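Local coordinates for protein gamma-hexachlorocyclohexane dehydrochlorinase (Sphingomonas paucimobilis, PDB 3A76) that catalyses two successive dehydrochlorinations of the pollutant gamma-hexachlorocyclohexane (lindane), by way of gamma-pentachlorocyclohexene, to a tetrachlorocyclohexadiene, at residues Ala31-Leu36 with Thr96-Glu101; Asp59-Trp62 with Gly68-Lys71. All coordinates share one frame; numbering follows the deposited sequence.

Overall arrangement
Both contacts reach one six-stranded mixed sheet, and they do so at its two outermost strands within the chain: contact 1 packs helix 22-45 on strand 88-102, and contact 2 pairs strand 60-64 with strand 68-71. Their centres lie 19 Å apart and their nearest atoms about 10 Å apart, so they do not touch. Along the chain, contact 2 falls inside the loop that contact 1 closes. Contact 1 lies away from the catalytic residues and the spermidine pocket. Contact 2 comes nearer, since the side chain of Trp-62 is about 7 Å from that of His-93, the inferred proton acceptor, and about 6 Å from a bound spermidine.

Contact 1: residues Ala31-Leu36 with Thr96-Glu101; sequences AAIQDL and TNLRLE
Ile-33 on the helix and Leu-100 on the strand meet methyl to methyl, and with Leu-98 these are the three residues that lose most surface here. The branch that does the touching is Ile-33 CG2, which lies 3.7 Å from Leu-100 CD2. The same methyl is 3.9 Å from Leu-100 CD1, so it faces both ends of the leucine fork. Ile-33 owes this to its first torsion (chi1 -65°), which sets CG2 trans to the backbone N and leaves CG1 on the N side, with CD1 only grazing the leucine. Leu-98, two residues earlier on the same strand, works chiefly through one branch: its CD1 lies 3.9 Å from Gln-34 CG, in the aliphatic part of that side chain, and close to Gln-34 CA, while the distance from Leu-98 CD1 to Ile-33 CG2 is a looser 4.5 Å. The two leucines thus meet consecutive helix residues.

No hydrogen bond crosses between the segments, and the contact is held by apolar packing alone. The axes of the two short segments approach to 10.2 Å at 135° between their N-to-C directions, a distance that leaves room for a layer of side chains between the backbones. Ile-33 and Leu-100 are both buried; Tyr-137 of strand 125-140 touches each of them, and Trp-144 and Val-108 also pack on Ile-33. The intervening Arg-99 takes part in the trimer instead, forming a salt bridge from NH1 to Asp-39 OD2 of the second subunit.

Such a layer of aliphatic side chains between an N-terminal helix and a strongly curved sheet is characteristic of the alpha+beta barrel of SnoaL-like proteins, in which helices pack against the concave side of the sheet.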
loop_
_atom_site.group_PDB
_atom_site.type_symbol
_atom_site.label_atom_id
_atom_site.label_comp_id
_atom_site.label_asym_id
_atom_site.label_seq_id
_atom_site.Cartn_x
_atom_site.Cartn_y
_atom_site.Cartn_z
ATOM N N ALA B 31 9.956 -10.268 6.761
ATOM C CA ALA B 31 9.049 -9.646 7.743
ATOM C C ALA B 31 9.685 -8.479 8.508
ATOM O O ALA B 31 9.107 -7.380 8.585
ATOM C CB ALA B 31 8.518 -10.691 8.714
ATOM N N ALA B 32 10.877 -8.708 9.057
ATOM C CA ALA B 32 11.616 -7.663 9.760
ATOM C C ALA B 32 11.960 -6.468 8.852
ATOM O O ALA B 32 11.939 -5.316 9.290
ATOM C CB ALA B 32 12.894 -8.244 10.402
ATOM N N ILE B 33 12.279 -6.742 7.592
ATOM C CA ILE B 33 12.633 -5.681 6.663
ATOM C C ILE B 33 11.384 -4.881 6.275
ATOM O O ILE B 33 11.435 -3.654 6.196
ATOM C CB ILE B 33 13.394 -6.245 5.413
ATOM C CG1 ILE B 33 14.757 -6.831 5.836
ATOM C CG2 ILE B 33 13.551 -5.178 4.326
ATOM C CD1 ILE B 33 15.383 -7.807 4.823
ATOM N N GLN B 34 10.270 -5.586 6.058
ATOM C CA GLN B 34 8.947 -4.968 5.861
ATOM C C GLN B 34 8.637 -4.004 6.998
ATOM O O GLN B 34 8.252 -2.858 6.752
ATOM C CB GLN B 34 7.845 -6.025 5.751
ATOM C CG GLN B 34 7.693 -6.643 4.354
ATOM C CD GLN B 34 6.926 -7.966 4.349
ATOM O OE1 GLN B 34 5.934 -8.137 5.072
ATOM N NE2 GLN B 34 7.388 -8.911 3.529
ATOM N N ASP B 35 8.842 -4.476 8.229
ATOM C CA ASP B 35 8.691 -3.653 9.443
ATOM C C ASP B 35 9.631 -2.475 9.510
ATOM O O ASP B 35 9.233 -1.400 9.979
ATOM C CB ASP B 35 8.864 -4.503 10.681
ATOM C CG ASP B 35 7.695 -5.384 10.916
ATOM O OD1 ASP B 35 6.676 -5.172 10.240
ATOM O OD2 ASP B 35 7.789 -6.285 11.767
ATOM N N LEU B 36 10.860 -2.662 9.024
ATOM C CA LEU B 36 11.795 -1.543 8.878
ATOM C C LEU B 36 11.225 -0.505 7.929
ATOM O O LEU B 36 11.181 0.679 8.243
ATOM C CB LEU B 36 13.169 -2.026 8.371
ATOM C CG LEU B 36 14.086 -2.803 9.330
ATOM C CD1 LEU B 36 15.376 -3.165 8.594
ATOM C CD2 LEU B 36 14.366 -1.999 10.609
ATOM N N THR B 96 4.256 1.124 -0.525
ATOM C CA THR B 96 3.761 -0.031 -1.253
ATOM C C THR B 96 4.921 -0.610 -2.099
ATOM O O THR B 96 5.997 0.030 -2.232
ATOM C CB THR B 96 2.620 0.360 -2.260
ATOM O OG1 THR B 96 3.165 1.203 -3.274
ATOM C CG2 THR B 96 1.495 1.125 -1.605
ATOM N N ASN B 97 4.671 -1.791 -2.674
ATOM C CA ASN B 97 5.532 -2.434 -3.699
ATOM C C ASN B 97 6.955 -2.773 -3.269
ATOM O O ASN B 97 7.852 -2.812 -4.106
ATOM C CB ASN B 97 5.621 -1.594 -4.976
ATOM C CG ASN B 97 4.277 -1.245 -5.555
ATOM O OD1 ASN B 97 4.159 -0.241 -6.263
ATOM N ND2 ASN B 97 3.254 -2.063 -5.272
ATOM N N LEU B 98 7.156 -2.999 -1.973
ATOM C CA LEU B 98 8.461 -3.358 -1.431
ATOM C C LEU B 98 8.904 -4.644 -2.109
ATOM O O LEU B 98 8.242 -5.670 -2.002
ATOM C CB LEU B 98 8.395 -3.593 0.073
ATOM C CG LEU B 98 9.584 -3.224 0.978
ATOM C CD1 LEU B 98 9.794 -4.293 2.022
ATOM C CD2 LEU B 98 10.895 -2.934 0.263
ATOM N N ARG B 99 10.027 -4.574 -2.808
ATOM C CA ARG B 99 10.529 -5.730 -3.530
ATOM C C ARG B 99 11.966 -5.975 -3.109
ATOM O O ARG B 99 12.818 -5.086 -3.222
ATOM C CB ARG B 99 10.376 -5.514 -5.046
ATOM C CG ARG B 99 10.891 -6.634 -5.903
ATOM C CD ARG B 99 10.058 -7.877 -5.760
ATOM N NE ARG B 99 10.943 -9.029 -5.599
ATOM C CZ ARG B 99 11.144 -9.968 -6.516
ATOM N NH1 ARG B 99 10.502 -9.929 -7.670
ATOM N NH2 ARG B 99 11.977 -10.960 -6.266
ATOM N N LEU B 100 12.225 -7.167 -2.581
ATOM C CA LEU B 100 13.537 -7.480 -2.037
ATOM C C LEU B 100 14.367 -8.430 -2.920
ATOM O O LEU B 100 13.836 -9.341 -3.561
ATOM C CB LEU B 100 13.419 -8.014 -0.596
ATOM C CG LEU B 100 12.636 -7.199 0.454
ATOM C CD1 LEU B 100 12.538 -7.961 1.795
ATOM C CD2 LEU B 100 13.207 -5.793 0.648
ATOM N N GLU B 101 15.674 -8.175 -2.953
ATOM C CA GLU B 101 16.654 -9.065 -3.584
ATOM C C GLU B 101 17.712 -9.406 -2.538
ATOM O O GLU B 101 18.463 -8.534 -2.100
ATOM C CB GLU B 101 17.297 -8.387 -4.798
ATOM C CG GLU B 101 18.208 -9.284 -5.652
ATOM C CD GLU B 101 19.153 -8.483 -6.558
ATOM O OE1 GLU B 101 19.287 -7.245 -6.363
ATOM O OE2 GLU B 101 19.771 -9.097 -7.465
#

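Contact 2: residues Asp59-Trp62 with Gly68-Lys71; sequences DAEW and GTYK
Trp-62 and Tyr-70 form a hydrogen-bonded antiparallel pair in the beta hairpin made by strands 60-64 and 68-71. Both bonds of the pair are short: Trp-62 N reaches Tyr-70 O at 2.7 Å, and Tyr-70 N reaches Trp-62 O at 2.7 Å. Glu-61 and Lys-71 make the neighbouring non-hydrogen-bonded pair, with CA atoms 4.6 Å apart. Weaker CA-H...O contacts supplement these bonds, among them Thr-69 CA to Trp-62 O at 3.3 Å and Lys-71 CA to Ala-60 O at 3.4 Å.

The indole and phenol leave the same face of the sheet but diverge. With CG of Trp-62 trans to its backbone N (chi1 -178°), the indole leads away from the partner strand. The contact between these two residues therefore runs mainly through backbone and CB atoms, Tyr-70 CB lying 3.9 Å from Trp-62 O, with that oxygen also at the edge of the phenol ring, near its plane. Leu-79 of helix 72-87 touches both side chains, Leu-84 adds to the cover of Trp-62 and Val-83 to that of Tyr-70, while the indole stacks on Trp-56. On the face of Glu-61 and Lys-71, the carboxylate and ammonium are not in contact: Glu-61 OE2 and Lys-71 NZ are 4.9 Å apart, so any attraction is probably modest.

Further out, strand 143-158 pairs with strand 60-64 through backbone bonds of Glu-61 with Ser-147 and Arg-149, and the corner at Asp-59 is tied to the sheet by its salt bridge to Arg-140. Thr-69 places CG2 trans to its backbone N (chi1 -58° for OG1). That methyl meets Glu-61 OE1 at 4.0 Å, while Thr-69 OG1 is hydrogen-bonded to Thr-63 OG1.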
loop_
_atom_site.group_PDB
_atom_site.type_symbol
_atom_site.label_atom_id
_atom_site.label_comp_id
_atom_site.label_asym_id
_atom_site.label_seq_id
_atom_site.Cartn_x
_atom_site.Cartn_y
_atom_site.Cartn_z
ATOM N N ASP B 59 26.577 3.592 10.815
ATOM C CA ASP B 59 27.157 3.893 9.507
ATOM C C ASP B 59 26.118 3.959 8.379
ATOM O O ASP B 59 26.480 4.235 7.235
ATOM C CB ASP B 59 28.239 2.856 9.165
ATOM C CG ASP B 59 27.763 1.424 9.373
ATOM O OD1 ASP B 59 26.885 0.959 8.606
ATOM O OD2 ASP B 59 28.265 0.759 10.309
ATOM N N ALA B 60 24.844 3.701 8.693
ATOM C CA ALA B 60 23.763 3.769 7.691
ATOM C C ALA B 60 23.639 5.174 7.139
ATOM O O ALA B 60 23.906 6.140 7.852
ATOM C CB ALA B 60 22.444 3.321 8.281
ATOM N N GLU B 61 23.251 5.284 5.869
ATOM C CA GLU B 61 23.222 6.576 5.166
ATOM C C GLU B 61 21.892 6.866 4.459
ATOM O O GLU B 61 21.505 6.173 3.503
ATOM C CB GLU B 61 24.393 6.691 4.178
ATOM C CG GLU B 61 25.749 6.350 4.785
ATOM C CD GLU B 61 26.856 7.287 4.340
ATOM O OE1 GLU B 61 26.714 7.924 3.269
ATOM O OE2 GLU B 61 27.875 7.382 5.069
ATOM N N TRP B 62 21.212 7.907 4.938
ATOM C CA TRP B 62 19.895 8.296 4.445
ATOM C C TRP B 62 20.003 9.529 3.563
ATOM O O TRP B 62 20.324 10.614 4.025
ATOM C CB TRP B 62 18.916 8.494 5.623
ATOM C CG TRP B 62 17.475 8.866 5.267
ATOM C CD1 TRP B 62 16.843 8.700 4.064
ATOM C CD2 TRP B 62 16.493 9.438 6.154
ATOM N NE1 TRP B 62 15.551 9.146 4.143
ATOM C CE2 TRP B 62 15.307 9.604 5.411
ATOM C CE3 TRP B 62 16.505 9.822 7.505
ATOM C CZ2 TRP B 62 14.141 10.153 5.969
ATOM C CZ3 TRP B 62 15.347 10.364 8.061
ATOM C CH2 TRP B 62 14.183 10.526 7.290
ATOM N N GLY B 68 19.552 16.196 0.883
ATOM C CA GLY B 68 20.861 15.904 1.422
ATOM C C GLY B 68 21.003 14.502 1.936
ATOM O O GLY B 68 20.067 13.717 1.864
ATOM N N THR B 69 22.196 14.206 2.450
ATOM C CA THR B 69 22.548 12.883 2.965
ATOM C C THR B 69 22.851 13.012 4.433
ATOM O O THR B 69 23.578 13.913 4.845
ATOM C CB THR B 69 23.784 12.283 2.251
ATOM O OG1 THR B 69 23.537 12.197 0.842
ATOM C CG2 THR B 69 24.107 10.898 2.786
ATOM N N TYR B 70 22.291 12.094 5.214
ATOM C CA TYR B 70 22.405 12.111 6.669
ATOM C C TYR B 70 22.852 10.730 7.112
ATOM O O TYR B 70 22.574 9.741 6.436
ATOM C CB TYR B 70 21.064 12.514 7.295
ATOM C CG TYR B 70 20.686 13.979 7.058
ATOM C CD1 TYR B 70 20.278 14.433 5.801
ATOM C CD2 TYR B 70 20.730 14.912 8.106
ATOM C CE1 TYR B 70 19.941 15.778 5.590
ATOM C CE2 TYR B 70 20.385 16.263 7.901
ATOM C CZ TYR B 70 19.984 16.681 6.648
ATOM O OH TYR B 70 19.655 18.007 6.444
ATOM N N LYS B 71 23.575 10.655 8.223
ATOM C CA LYS B 71 24.204 9.395 8.614
ATOM C C LYS B 71 23.828 8.984 10.022
ATOM O O LYS B 71 23.710 9.831 10.893
ATOM C CB LYS B 71 25.739 9.449 8.419
ATOM C CG LYS B 71 26.539 10.120 9.534
ATOM C CD LYS B 71 28.055 10.028 9.282
ATOM C CE LYS B 71 28.565 11.200 8.410
ATOM N NZ LYS B 71 29.918 10.940 7.817
#